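Local coordinates for D-alanine--D-alanine ligase (Acinetobacter baumannii ACICU, PDB 5D8D), which joins two D-alanine molecules into D-alanyl-D-alanine at the expense of ATP, a step of peptidoglycan biosynthesis in bacterial cell-wall formation, at residues M98-T103 with I138-H143; T114-I119 with A175-T180; G181-I186 with R253-Q258; I186-G191 with L238-F243; K233-L238 with G262-L267. All coordinates share one frame; numbering follows the deposited sequence.

The five contacts fall into two groups within the ATP-grasp fold. Contacts 1 and 2, with centres 11 Å apart, share the antiparallel sheet that holds strands 137-141 and 173-177 side by side. The centres of contacts 3, 4 and 5 lie within 12 Å of one another, on the second antiparallel sheet and helix 229-245; contacts 3 and 4 share Ile186, contacts 4 and 5 Leu238. Along the chain, contacts 1 and 2 interleave, contact 4 is nested inside contact 3, and contact 5 crosses both 3 and 4. The chain passes from strand 173-177 through residues 178-180 into strand 181-189, so the two sheets, which flank the nucleotide site in ATP-grasp enzymes, are joined by a short link.

Contact 1 (M98-T103 with I138-H143); sequences MDKVKT and IIKPVH
The His143 imidazole has Val142 CG1 over the centre of one face, 3.9 Å above its plane, while the Asp99 carboxylate approaches NE2 obliquely, its plane turned 73° from that of the ring. NE2 gives a weak, bent hydrogen bond to Asp99 OD2 (2.8 Å, 118° at the hydrogen). The same OD2 takes a salt bridge from Lys102 NZ, which comes from above the carboxylate plane, and a hydrogen bond from Gln92 of the second subunit. Asp99 is the N-cap of helix 100-108: with CG anti to the backbone N (chi1 -166°), its OD1 accepts from Lys102 N at 3.1 Å and more weakly from Val101 N. Lys100, the first helical residue, is tied twice to the end of strand 137-141: N gives an almost straight bond to Val142 O (2.9 Å), just beyond the strand, and NZ reaches Pro141 O (3.0 Å). The two lysine chains cross at about a right angle, Lys100 CD 3.5 Å from Lys140 CD, although the Lys140 ammonium turns to Glu176. Lys100, which also touches the predicted magnesium ligand Glu268, thus joins the helix start to the predicted ATP-binding region, and Asp99, with several donors on OD2, is probably ionised.

Contact 2 (T114-I119 with A175-T180); sequences TAPYRI and AEKWIT
Strands 117-119 and 175-177 run antiparallel at 170°, their axes 4.7 Å apart, with Tyr117 and Glu176 as a non-hydrogen-bonded pair and Arg118 and Ala175 as a hydrogen-bonded one that exchanges two backbone bonds, Arg118 N to Ala175 O (2.8 Å) and Ala175 N to Arg118 O (3.0 Å), while Lys177 N continues the ladder to Pro116 O at 2.9 Å. The Tyr117 ring leads away from Glu176: CG sits between the backbone N and the carbonyl carbon (chi1 63°), and Tyr117 CB rests on Ala175 O and Glu176 CA while the ring turns toward helix 100-108. Glu176 is extended, and its CG lies 3.9 Å from Ala115 CB, which also meets Lys177 O. Beyond this apolar stem its carboxylate is gripped by two lysines, Lys104 at OE1 and Lys140 at OE2. On the outer side, Pro116 CD and Lys177 CD pass at 4.3 Å. Strand 117-120 is the outermost strand, within this chain, of the sheet that carries predicted ATP-binding residues, and the buried carboxylate of Glu176, balanced by Lys104 and Lys140, probably remains charged while linking strand 173-177 to helix 100-108 and strand 137-141.

Contact 3 (G181-I186 with R253-Q258); sequences GREFTI and RIDAMQ
With Thr185 OG1 opposite its backbone N (chi1 -158°) and Asp255 CG beside its own (chi1 -68°), the two side chains run alongside each other and OG1 donates to Asp255 OD1 at 2.6 Å, nearly along the C-O axis. Arg253, bent at chi3, brings NE to the same hydroxyl at 2.7 Å, with the oxygen 3° out of the guanidinium plane. Its NH2 also forms a salt bridge, with a weak hydrogen bond, to Asp255 OD1. Around this cluster the strands pair antiparallel in unbroken register, Phe184 N giving an almost straight bond to Ala256 O (2.7 Å). Met257 SD rests against Glu183 CB, whereas on the other face Phe184 CE1 meets Gln258 CB at 3.9 Å. Asp255 is a predicted magnesium ligand, for which Thr185 and Arg253 would probably act as a second shell orienting the carboxylate. Glu183 OE2 lies 4.0 Å from Asp255 OD2, a closeness of like charges that Arg253, on OD1, would partly offset; Glu268, another predicted metal ligand, is nearby.

Contact 4 (I186-G191 with L238-F243); sequences ISFLNG and LCLRAF
Helix 229-245 lies across one face of the antiparallel sheet of the ATP-grasp fold, and here its residues Cys239, Leu240 and Phe243 meet Ile186 and Phe188 near the end of strand 181-189 and Gly191 in the turn beyond it. The central element is an offset stack of Phe188 and Phe243, whose centroids are 4.1 Å apart and whose planes differ by only 6°. The side chains enter the stack from opposing ends, bringing each CB over the partner ring: Phe243 CB lies 4.1 Å from the Phe188 centroid and Phe188 CB 4.2 Å from that of Phe243, both CH-pi contacts. Phe243 reaches this position because its CG is anti to the backbone N (chi1 -170°), whereas Phe188 CG stays beside its own. In this helix-on-sheet layer of the ATP-grasp fold, the axes of strand 186-189 and helix 238-243 pass 9.7 Å apart, a spacing filled by these rings. Phe188 CZ touches Cys239 O at 3.5 Å, while Leu240 N lies at the ring edge and CE2 meets Leu240 CD1. Leu240 CD1 also touches Gly191 O, in the turn to strand 192-198. Toward the start of the strand segment, Ile186 CD1 packs on Cys239 SG (3.6 Å), and Ile254 of the adjacent strand touches both Cys239 and Phe188.

Contact 5 (K233-L238 with G262-L267); sequences KKLQAL and GNFWLL
Leu235 sits over one face of the Phe264 ring, its CG 3.9 Å from the ring centroid and only 11° off the ring normal, a close CH-pi contact. CD2 of the same leucine reaches Phe264 CG at 3.9 Å. The opposite face of the ring is covered by Gly262 O from its own segment. Leu238, one turn further along the helix, extends its CG anti to the backbone N (chi1 179°) toward the strand, and CD2 meets Phe264 CB at 3.6 Å while CG only grazes Leu266 CD2 at 4.4 Å. The packing thins toward the solvent: Lys234 comes to the ring edge with CB alone, 4.4 Å from Phe264 CE2, and the rest of its chain leads away from the strand. On the inner side Leu235 also touches Phe184 and Ile186, and Leu266 packs on Ile254. Wholly apolar across the segments, the contact seats helix 229-245 on the border strand 264-270, with the axes of helix 233-238 and strand 264-267 at 40°, helix-on-sheet layering that belongs to the ATP-grasp fold.

Contact 1 (M98-T103 with I138-H143)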
# COMPACT_ATOMS: atom_id res chain seq x y z
N MET A 98 -4.70 2.45 5.41
CA MET A 98 -4.35 2.26 6.80
C MET A 98 -3.39 3.34 7.29
O MET A 98 -3.17 3.48 8.50
CB MET A 98 -3.73 0.86 6.95
CG MET A 98 -3.46 0.38 8.39
SD MET A 98 -4.81 -0.41 9.34
CE MET A 98 -3.92 -0.90 10.82
N ASP A 99 -2.82 4.09 6.35
CA ASP A 99 -1.79 5.11 6.62
C ASP A 99 -2.39 6.50 6.28
O ASP A 99 -2.68 6.84 5.11
CB ASP A 99 -0.57 4.78 5.74
CG ASP A 99 0.72 5.53 6.13
OD1 ASP A 99 0.71 6.74 6.40
OD2 ASP A 99 1.78 4.90 6.12
N LYS A 100 -2.58 7.31 7.32
CA LYS A 100 -3.14 8.65 7.17
C LYS A 100 -2.28 9.55 6.29
O LYS A 100 -2.82 10.25 5.41
CB LYS A 100 -3.38 9.32 8.52
CG LYS A 100 -4.53 8.71 9.29
CD LYS A 100 -4.68 9.37 10.65
CE LYS A 100 -5.63 8.59 11.55
NZ LYS A 100 -4.98 7.37 12.12
N VAL A 101 -0.96 9.50 6.47
CA VAL A 101 -0.13 10.40 5.67
C VAL A 101 -0.10 9.95 4.23
O VAL A 101 -0.22 10.82 3.33
CB VAL A 101 1.29 10.76 6.21
CG1 VAL A 101 1.48 10.37 7.67
CG2 VAL A 101 2.41 10.28 5.30
N LYS A 102 0.01 8.63 3.98
CA LYS A 102 0.07 8.16 2.58
C LYS A 102 -1.23 8.38 1.86
O LYS A 102 -1.23 8.70 0.68
CB LYS A 102 0.54 6.70 2.47
CG LYS A 102 2.00 6.54 2.83
CD LYS A 102 2.53 5.18 2.46
CE LYS A 102 4.00 5.04 2.86
NZ LYS A 102 4.17 4.83 4.31
N THR A 103 -2.35 8.22 2.57
CA THR A 103 -3.67 8.59 2.05
C THR A 103 -3.70 10.09 1.62
O THR A 103 -4.19 10.42 0.54
CB THR A 103 -4.76 8.30 3.09
OG1 THR A 103 -4.84 6.88 3.32
CG2 THR A 103 -6.11 8.74 2.59
N ILE A 138 -3.56 19.07 15.51
CA ILE A 138 -4.00 17.80 16.08
C ILE A 138 -2.86 16.82 15.82
O ILE A 138 -2.35 16.76 14.70
CB ILE A 138 -5.36 17.31 15.49
CG1 ILE A 138 -5.69 15.90 15.98
CG2 ILE A 138 -5.39 17.33 13.97
CD1 ILE A 138 -7.13 15.48 15.76
N ILE A 139 -2.46 16.11 16.88
CA ILE A 139 -1.41 15.08 16.83
C ILE A 139 -2.10 13.72 16.78
O ILE A 139 -2.88 13.40 17.68
CB ILE A 139 -0.49 15.12 18.10
CG1 ILE A 139 0.16 16.51 18.30
CG2 ILE A 139 0.58 14.02 18.05
CD1 ILE A 139 1.08 16.96 17.18
N LYS A 140 -1.83 12.94 15.73
CA LYS A 140 -2.47 11.61 15.60
C LYS A 140 -1.47 10.54 15.17
O LYS A 140 -0.53 10.85 14.44
CB LYS A 140 -3.69 11.66 14.65
CG LYS A 140 -3.52 12.41 13.33
CD LYS A 140 -4.80 12.38 12.49
CE LYS A 140 -5.87 13.33 13.00
NZ LYS A 140 -7.01 13.44 12.03
N PRO A 141 -1.67 9.28 15.64
CA PRO A 141 -0.82 8.20 15.15
C PRO A 141 -1.15 7.99 13.69
O PRO A 141 -2.33 8.02 13.31
CB PRO A 141 -1.24 6.99 15.99
CG PRO A 141 -2.66 7.25 16.33
CD PRO A 141 -2.78 8.75 16.46
N VAL A 142 -0.11 7.80 12.89
CA VAL A 142 -0.23 7.65 11.44
C VAL A 142 -1.04 6.40 11.02
O VAL A 142 -1.76 6.46 10.02
CB VAL A 142 1.17 7.63 10.81
CG1 VAL A 142 1.12 7.24 9.34
CG2 VAL A 142 1.85 8.98 10.99
N HIS A 143 -0.92 5.30 11.78
CA HIS A 143 -1.37 3.99 11.28
C HIS A 143 -2.62 3.39 11.91
O HIS A 143 -3.20 2.47 11.33
CB HIS A 143 -0.25 2.94 11.31
CG HIS A 143 0.78 3.12 10.24
ND1 HIS A 143 2.06 3.56 10.50
CD2 HIS A 143 0.71 2.92 8.90
CE1 HIS A 143 2.74 3.62 9.37
NE2 HIS A 143 1.94 3.23 8.39

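Contact 2 (T114-I119 with A175-T180)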
# COMPACT_ATOMS: atom_id res chain seq x y z
N THR A 114 -6.98 18.65 1.48
CA THR A 114 -6.72 17.98 2.72
C THR A 114 -5.82 18.90 3.53
O THR A 114 -5.13 19.74 2.96
CB THR A 114 -6.07 16.60 2.46
OG1 THR A 114 -5.94 15.90 3.69
CG2 THR A 114 -4.70 16.72 1.83
N ALA A 115 -5.84 18.80 4.86
CA ALA A 115 -5.13 19.77 5.68
C ALA A 115 -3.61 19.58 5.62
O ALA A 115 -3.13 18.43 5.64
CB ALA A 115 -5.62 19.74 7.12
N PRO A 116 -2.85 20.69 5.56
CA PRO A 116 -1.40 20.55 5.73
C PRO A 116 -1.06 19.74 6.99
O PRO A 116 -1.85 19.73 7.98
CB PRO A 116 -0.92 22.00 5.88
CG PRO A 116 -1.95 22.82 5.17
CD PRO A 116 -3.25 22.09 5.33
N TYR A 117 0.10 19.08 6.95
CA TYR A 117 0.56 18.28 8.08
C TYR A 117 2.09 18.24 8.10
O TYR A 117 2.72 18.70 7.16
CB TYR A 117 0.01 16.85 7.95
CG TYR A 117 0.53 16.18 6.71
CD1 TYR A 117 -0.08 16.41 5.46
CD2 TYR A 117 1.68 15.37 6.76
CE1 TYR A 117 0.43 15.84 4.31
CE2 TYR A 117 2.20 14.79 5.60
CZ TYR A 117 1.58 15.02 4.38
OH TYR A 117 2.07 14.45 3.23
N ARG A 118 2.66 17.66 9.15
CA ARG A 118 4.09 17.41 9.24
C ARG A 118 4.38 16.14 10.05
O ARG A 118 3.88 15.97 11.17
CB ARG A 118 4.82 18.62 9.88
CG ARG A 118 4.93 19.88 9.02
CD ARG A 118 5.75 19.72 7.73
NE ARG A 118 5.10 20.35 6.57
CZ ARG A 118 5.20 21.64 6.21
NH1 ARG A 118 5.95 22.51 6.87
NH2 ARG A 118 4.53 22.07 5.13
N ILE A 119 5.22 15.27 9.50
CA ILE A 119 5.59 14.02 10.18
C ILE A 119 6.58 14.44 11.27
O ILE A 119 7.46 15.29 11.03
CB ILE A 119 6.20 12.96 9.21
CG1 ILE A 119 5.26 12.68 8.02
CG2 ILE A 119 6.48 11.66 9.94
CD1 ILE A 119 5.94 12.12 6.77
N ALA A 175 1.56 15.60 12.96
CA ALA A 175 0.87 16.81 13.41
C ALA A 175 0.17 17.40 12.20
O ALA A 175 0.82 17.78 11.23
CB ALA A 175 1.86 17.80 14.02
N GLU A 176 -1.16 17.47 12.25
CA GLU A 176 -1.98 18.04 11.19
C GLU A 176 -2.55 19.40 11.66
O GLU A 176 -2.95 19.53 12.83
CB GLU A 176 -3.11 17.04 10.88
CG GLU A 176 -4.00 17.34 9.68
CD GLU A 176 -5.18 16.36 9.53
OE1 GLU A 176 -5.57 16.06 8.39
OE2 GLU A 176 -5.72 15.87 10.56
N LYS A 177 -2.58 20.39 10.75
CA LYS A 177 -3.21 21.71 11.00
C LYS A 177 -4.67 21.57 11.44
O LYS A 177 -5.45 20.98 10.71
CB LYS A 177 -3.17 22.55 9.72
CG LYS A 177 -3.96 23.85 9.75
CD LYS A 177 -3.53 24.80 8.63
CE LYS A 177 -4.62 25.82 8.26
NZ LYS A 177 -4.11 27.21 8.38
N TRP A 178 -5.05 22.14 12.60
CA TRP A 178 -6.44 22.06 13.07
C TRP A 178 -7.30 22.91 12.15
O TRP A 178 -6.89 23.98 11.76
CB TRP A 178 -6.60 22.56 14.52
CG TRP A 178 -8.00 22.40 15.08
CD1 TRP A 178 -8.98 23.36 15.13
CD2 TRP A 178 -8.58 21.22 15.66
NE1 TRP A 178 -10.12 22.86 15.72
CE2 TRP A 178 -9.90 21.55 16.05
CE3 TRP A 178 -8.10 19.92 15.90
CZ2 TRP A 178 -10.76 20.61 16.66
CZ3 TRP A 178 -8.96 18.99 16.51
CH2 TRP A 178 -10.27 19.34 16.89
N ILE A 179 -8.47 22.41 11.78
CA ILE A 179 -9.45 23.26 11.12
C ILE A 179 -10.74 23.23 11.94
O ILE A 179 -11.17 22.17 12.42
CB ILE A 179 -9.63 22.91 9.62
CG1 ILE A 179 -10.35 21.57 9.44
CG2 ILE A 179 -8.27 23.02 8.89
CD1 ILE A 179 -9.93 20.76 8.22
N THR A 180 -11.29 24.42 12.17
CA THR A 180 -12.48 24.56 12.99
C THR A 180 -13.68 24.29 12.10
O THR A 180 -13.83 24.92 11.02
CB THR A 180 -12.63 25.97 13.58
OG1 THR A 180 -12.68 26.91 12.49
CG2 THR A 180 -11.47 26.30 14.54

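Contact 3 (G181-I186 with R253-Q258)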
# COMPACT_ATOMS: atom_id res chain seq x y z
N GLY A 181 -14.52 23.37 12.59
CA GLY A 181 -15.78 23.08 11.95
C GLY A 181 -16.45 21.83 12.46
O GLY A 181 -16.31 21.45 13.62
N ARG A 182 -17.18 21.19 11.57
CA ARG A 182 -17.96 20.01 11.87
C ARG A 182 -17.44 18.83 11.03
O ARG A 182 -17.00 19.03 9.89
CB ARG A 182 -19.41 20.31 11.50
CG ARG A 182 -19.99 21.49 12.28
CD ARG A 182 -21.44 21.71 11.92
NE ARG A 182 -21.65 22.03 10.51
CZ ARG A 182 -22.84 22.07 9.91
NH1 ARG A 182 -23.96 21.81 10.59
NH2 ARG A 182 -22.95 22.38 8.62
N GLU A 183 -17.47 17.64 11.61
CA GLU A 183 -16.93 16.44 10.99
C GLU A 183 -18.05 15.55 10.50
O GLU A 183 -19.04 15.36 11.20
CB GLU A 183 -16.08 15.68 11.99
CG GLU A 183 -15.16 14.67 11.33
CD GLU A 183 -14.30 13.92 12.31
OE1 GLU A 183 -14.02 14.51 13.39
OE2 GLU A 183 -13.89 12.77 11.98
N PHE A 184 -17.88 15.02 9.30
CA PHE A 184 -18.86 14.16 8.63
C PHE A 184 -18.27 12.83 8.20
O PHE A 184 -17.08 12.75 8.00
CB PHE A 184 -19.41 14.88 7.41
CG PHE A 184 -20.02 16.19 7.75
CD1 PHE A 184 -19.23 17.33 7.86
CD2 PHE A 184 -21.38 16.29 8.02
CE1 PHE A 184 -19.79 18.56 8.18
CE2 PHE A 184 -21.95 17.51 8.34
CZ PHE A 184 -21.16 18.65 8.43
N THR A 185 -19.10 11.77 8.10
CA THR A 185 -18.68 10.53 7.47
C THR A 185 -19.56 10.24 6.29
O THR A 185 -20.77 10.46 6.31
CB THR A 185 -18.56 9.34 8.44
OG1 THR A 185 -17.69 8.34 7.88
CG2 THR A 185 -19.83 8.69 8.71
N ILE A 186 -18.95 9.80 5.22
CA ILE A 186 -19.67 9.49 3.98
C ILE A 186 -19.39 8.03 3.72
O ILE A 186 -18.28 7.67 3.47
CB ILE A 186 -19.17 10.38 2.86
CG1 ILE A 186 -19.51 11.82 3.23
CG2 ILE A 186 -19.83 9.99 1.53
CD1 ILE A 186 -18.48 12.52 4.08
N ARG A 253 -15.89 4.06 4.31
CA ARG A 253 -16.25 5.39 4.76
C ARG A 253 -15.10 6.34 4.45
O ARG A 253 -13.92 5.94 4.57
CB ARG A 253 -16.45 5.41 6.25
CG ARG A 253 -17.69 4.69 6.77
CD ARG A 253 -17.69 4.59 8.30
NE ARG A 253 -17.26 5.86 8.88
CZ ARG A 253 -16.61 6.03 10.03
NH1 ARG A 253 -16.32 4.99 10.81
NH2 ARG A 253 -16.27 7.27 10.40
N ILE A 254 -15.44 7.57 4.05
CA ILE A 254 -14.51 8.67 4.05
C ILE A 254 -14.94 9.63 5.12
O ILE A 254 -16.12 9.99 5.18
CB ILE A 254 -14.58 9.42 2.73
CG1 ILE A 254 -14.25 8.48 1.55
CG2 ILE A 254 -13.66 10.66 2.77
CD1 ILE A 254 -12.78 8.28 1.27
N ASP A 255 -14.01 10.09 5.94
CA ASP A 255 -14.31 11.17 6.89
C ASP A 255 -13.85 12.51 6.36
O ASP A 255 -12.79 12.62 5.70
CB ASP A 255 -13.66 10.91 8.22
CG ASP A 255 -14.26 9.72 8.95
OD1 ASP A 255 -15.33 9.17 8.56
OD2 ASP A 255 -13.61 9.33 9.95
N ALA A 256 -14.62 13.54 6.65
CA ALA A 256 -14.30 14.88 6.15
C ALA A 256 -14.74 15.96 7.15
O ALA A 256 -15.53 15.69 8.06
CB ALA A 256 -14.94 15.10 4.80
N MET A 257 -14.17 17.14 6.98
CA MET A 257 -14.47 18.34 7.75
C MET A 257 -15.17 19.38 6.84
O MET A 257 -14.81 19.49 5.67
CB MET A 257 -13.16 18.94 8.25
CG MET A 257 -13.19 19.48 9.65
SD MET A 257 -13.29 18.17 10.88
CE MET A 257 -12.35 18.87 12.25
N GLN A 258 -16.16 20.11 7.35
CA GLN A 258 -16.51 21.42 6.75
C GLN A 258 -16.04 22.56 7.65
O GLN A 258 -16.31 22.52 8.82
CB GLN A 258 -17.99 21.58 6.46
CG GLN A 258 -18.31 22.75 5.50
CD GLN A 258 -19.80 23.08 5.34
OE1 GLN A 258 -20.28 23.47 4.24
NE2 GLN A 258 -20.53 22.94 6.43

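Contact 4 (I186-G191 with L238-F243)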
# COMPACT_ATOMS: atom_id res chain seq x y z
N ILE A 186 -18.95 9.80 5.22
CA ILE A 186 -19.67 9.49 3.98
C ILE A 186 -19.39 8.03 3.72
O ILE A 186 -18.28 7.67 3.47
CB ILE A 186 -19.17 10.38 2.86
CG1 ILE A 186 -19.51 11.82 3.23
CG2 ILE A 186 -19.83 9.99 1.53
CD1 ILE A 186 -18.48 12.52 4.08
N SER A 187 -20.42 7.21 3.81
CA SER A 187 -20.29 5.77 3.67
C SER A 187 -20.41 5.39 2.22
O SER A 187 -20.96 6.13 1.43
CB SER A 187 -21.38 5.06 4.48
OG SER A 187 -21.28 5.37 5.86
N PHE A 188 -19.91 4.21 1.87
CA PHE A 188 -19.95 3.79 0.48
C PHE A 188 -20.56 2.42 0.37
O PHE A 188 -20.36 1.59 1.23
CB PHE A 188 -18.53 3.84 -0.16
CG PHE A 188 -18.12 5.23 -0.58
CD1 PHE A 188 -17.62 6.13 0.35
CD2 PHE A 188 -18.30 5.65 -1.89
CE1 PHE A 188 -17.30 7.42 -0.01
CE2 PHE A 188 -17.96 6.95 -2.27
CZ PHE A 188 -17.44 7.83 -1.31
N LEU A 189 -21.35 2.24 -0.67
CA LEU A 189 -21.91 0.96 -1.01
C LEU A 189 -22.00 0.83 -2.52
O LEU A 189 -22.36 1.76 -3.19
CB LEU A 189 -23.27 0.76 -0.39
CG LEU A 189 -23.90 -0.58 -0.67
CD1 LEU A 189 -23.13 -1.70 -0.07
CD2 LEU A 189 -25.32 -0.63 -0.17
N ASN A 190 -21.65 -0.34 -3.02
CA ASN A 190 -21.43 -0.61 -4.45
C ASN A 190 -20.68 0.52 -5.17
O ASN A 190 -21.11 1.08 -6.18
CB ASN A 190 -22.74 -1.02 -5.10
CG ASN A 190 -23.34 -2.26 -4.43
OD1 ASN A 190 -22.63 -3.09 -3.82
ND2 ASN A 190 -24.66 -2.39 -4.51
N GLY A 191 -19.56 0.87 -4.56
CA GLY A 191 -18.71 1.94 -5.03
C GLY A 191 -19.24 3.35 -4.92
O GLY A 191 -18.50 4.26 -5.25
N LEU A 238 -17.10 14.92 -3.94
CA LEU A 238 -15.73 15.08 -3.51
C LEU A 238 -15.18 13.77 -2.91
O LEU A 238 -14.08 13.33 -3.23
CB LEU A 238 -15.65 16.21 -2.48
CG LEU A 238 -14.28 16.47 -1.91
CD1 LEU A 238 -13.41 17.03 -3.03
CD2 LEU A 238 -14.34 17.41 -0.71
N CYS A 239 -15.98 13.16 -2.03
CA CYS A 239 -15.62 11.92 -1.36
C CYS A 239 -15.57 10.76 -2.33
O CYS A 239 -14.77 9.86 -2.16
CB CYS A 239 -16.56 11.63 -0.18
SG CYS A 239 -16.35 12.82 1.15
N LEU A 240 -16.43 10.76 -3.34
CA LEU A 240 -16.34 9.73 -4.37
C LEU A 240 -14.98 9.76 -4.99
O LEU A 240 -14.37 8.72 -5.15
CB LEU A 240 -17.39 9.93 -5.45
CG LEU A 240 -17.41 8.94 -6.61
CD1 LEU A 240 -17.52 7.52 -6.13
CD2 LEU A 240 -18.58 9.30 -7.49
N ARG A 241 -14.49 10.95 -5.31
CA ARG A 241 -13.18 11.11 -5.93
C ARG A 241 -12.05 10.73 -4.99
O ARG A 241 -11.04 10.17 -5.41
CB ARG A 241 -12.97 12.54 -6.41
CG ARG A 241 -13.95 12.97 -7.49
CD ARG A 241 -13.32 14.01 -8.39
NE ARG A 241 -13.12 15.28 -7.69
CZ ARG A 241 -12.21 16.21 -8.02
NH1 ARG A 241 -11.35 16.04 -9.03
NH2 ARG A 241 -12.16 17.34 -7.31
N ALA A 242 -12.20 11.06 -3.73
CA ALA A 242 -11.22 10.65 -2.72
C ALA A 242 -11.18 9.12 -2.60
O ALA A 242 -10.12 8.53 -2.36
CB ALA A 242 -11.55 11.28 -1.37
N PHE A 243 -12.35 8.51 -2.77
CA PHE A 243 -12.51 7.07 -2.60
C PHE A 243 -11.81 6.39 -3.79
O PHE A 243 -11.00 5.48 -3.59
CB PHE A 243 -14.01 6.72 -2.52
CG PHE A 243 -14.34 5.30 -2.12
CD1 PHE A 243 -14.29 4.91 -0.80
CD2 PHE A 243 -14.75 4.37 -3.08
CE1 PHE A 243 -14.65 3.61 -0.43
CE2 PHE A 243 -15.09 3.06 -2.72
CZ PHE A 243 -15.05 2.69 -1.38

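Contact 5 (K233-L238 with G262-L267)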
# COMPACT_ATOMS: atom_id res chain seq x y z
N LYS A 233 -24.51 16.98 -1.66
CA LYS A 233 -24.19 16.23 -2.86
C LYS A 233 -22.78 16.64 -3.38
O LYS A 233 -22.02 15.79 -3.89
CB LYS A 233 -25.35 16.27 -3.87
CG LYS A 233 -25.49 17.48 -4.74
CD LYS A 233 -26.79 17.37 -5.57
CE LYS A 233 -26.58 17.54 -7.09
NZ LYS A 233 -26.09 18.89 -7.50
N LYS A 234 -22.38 17.88 -3.10
CA LYS A 234 -21.03 18.31 -3.40
C LYS A 234 -19.99 17.54 -2.56
O LYS A 234 -18.96 17.13 -3.07
CB LYS A 234 -20.92 19.84 -3.25
CG LYS A 234 -19.84 20.56 -4.05
CD LYS A 234 -19.42 19.91 -5.39
CE LYS A 234 -20.54 19.79 -6.44
NZ LYS A 234 -21.05 21.14 -6.84
N LEU A 235 -20.27 17.36 -1.28
CA LEU A 235 -19.42 16.57 -0.39
C LEU A 235 -19.35 15.11 -0.85
O LEU A 235 -18.28 14.51 -0.84
CB LEU A 235 -19.95 16.58 1.04
CG LEU A 235 -19.04 16.71 2.26
CD1 LEU A 235 -19.62 15.86 3.38
CD2 LEU A 235 -17.58 16.36 2.05
N GLN A 236 -20.46 14.54 -1.28
CA GLN A 236 -20.48 13.14 -1.77
C GLN A 236 -19.64 12.96 -3.05
O GLN A 236 -18.89 12.01 -3.18
CB GLN A 236 -21.92 12.66 -2.00
CG GLN A 236 -22.73 12.54 -0.73
CD GLN A 236 -24.18 12.24 -0.97
OE1 GLN A 236 -24.83 12.82 -1.84
NE2 GLN A 236 -24.72 11.32 -0.20
N ALA A 237 -19.77 13.90 -3.98
CA ALA A 237 -18.91 13.94 -5.19
C ALA A 237 -17.43 14.03 -4.85
O ALA A 237 -16.59 13.32 -5.38
CB ALA A 237 -19.31 15.12 -6.06
N LEU A 238 -17.10 14.92 -3.94
CA LEU A 238 -15.73 15.08 -3.51
C LEU A 238 -15.18 13.77 -2.91
O LEU A 238 -14.08 13.33 -3.23
CB LEU A 238 -15.65 16.21 -2.48
CG LEU A 238 -14.28 16.47 -1.91
CD1 LEU A 238 -13.41 17.03 -3.03
CD2 LEU A 238 -14.34 17.41 -0.71
N GLY A 262 -17.06 27.28 4.91
CA GLY A 262 -17.81 26.39 3.97
C GLY A 262 -17.03 25.40 3.11
O GLY A 262 -17.62 24.68 2.29
N ASN A 263 -15.72 25.36 3.28
CA ASN A 263 -14.88 24.45 2.51
C ASN A 263 -14.80 23.06 3.12
O ASN A 263 -14.76 22.89 4.35
CB ASN A 263 -13.45 24.97 2.43
CG ASN A 263 -13.37 26.33 1.79
OD1 ASN A 263 -13.87 26.52 0.69
ND2 ASN A 263 -12.73 27.28 2.49
N PHE A 264 -14.69 22.06 2.25
CA PHE A 264 -14.52 20.72 2.71
C PHE A 264 -13.04 20.37 2.79
O PHE A 264 -12.25 20.80 1.97
CB PHE A 264 -15.30 19.79 1.82
CG PHE A 264 -16.76 20.12 1.75
CD1 PHE A 264 -17.52 20.24 2.92
CD2 PHE A 264 -17.38 20.30 0.52
CE1 PHE A 264 -18.87 20.55 2.85
CE2 PHE A 264 -18.73 20.61 0.45
CZ PHE A 264 -19.47 20.74 1.62
N TRP A 265 -12.68 19.59 3.79
CA TRP A 265 -11.35 19.08 3.96
C TRP A 265 -11.39 17.57 4.26
O TRP A 265 -11.97 17.17 5.26
CB TRP A 265 -10.69 19.82 5.09
CG TRP A 265 -10.52 21.28 4.81
CD1 TRP A 265 -11.30 22.28 5.25
CD2 TRP A 265 -9.48 21.91 4.02
NE1 TRP A 265 -10.83 23.48 4.81
CE2 TRP A 265 -9.72 23.29 4.04
CE3 TRP A 265 -8.37 21.43 3.31
CZ2 TRP A 265 -8.90 24.21 3.37
CZ3 TRP A 265 -7.55 22.34 2.64
CH2 TRP A 265 -7.83 23.72 2.67
N LEU A 266 -10.77 16.75 3.40
CA LEU A 266 -10.72 15.31 3.58
C LEU A 266 -9.80 14.88 4.72
O LEU A 266 -8.67 15.34 4.82
CB LEU A 266 -10.25 14.65 2.31
CG LEU A 266 -11.16 14.82 1.10
CD1 LEU A 266 -10.32 14.51 -0.12
CD2 LEU A 266 -12.34 13.89 1.14
N LEU A 267 -10.30 13.95 5.55
CA LEU A 267 -9.61 13.54 6.77
C LEU A 267 -8.94 12.16 6.65
O LEU A 267 -7.74 12.02 6.88
CB LEU A 267 -10.56 13.58 7.97
CG LEU A 267 -10.49 14.76 8.96
CD1 LEU A 267 -9.97 16.06 8.39
CD2 LEU A 267 -11.85 14.97 9.62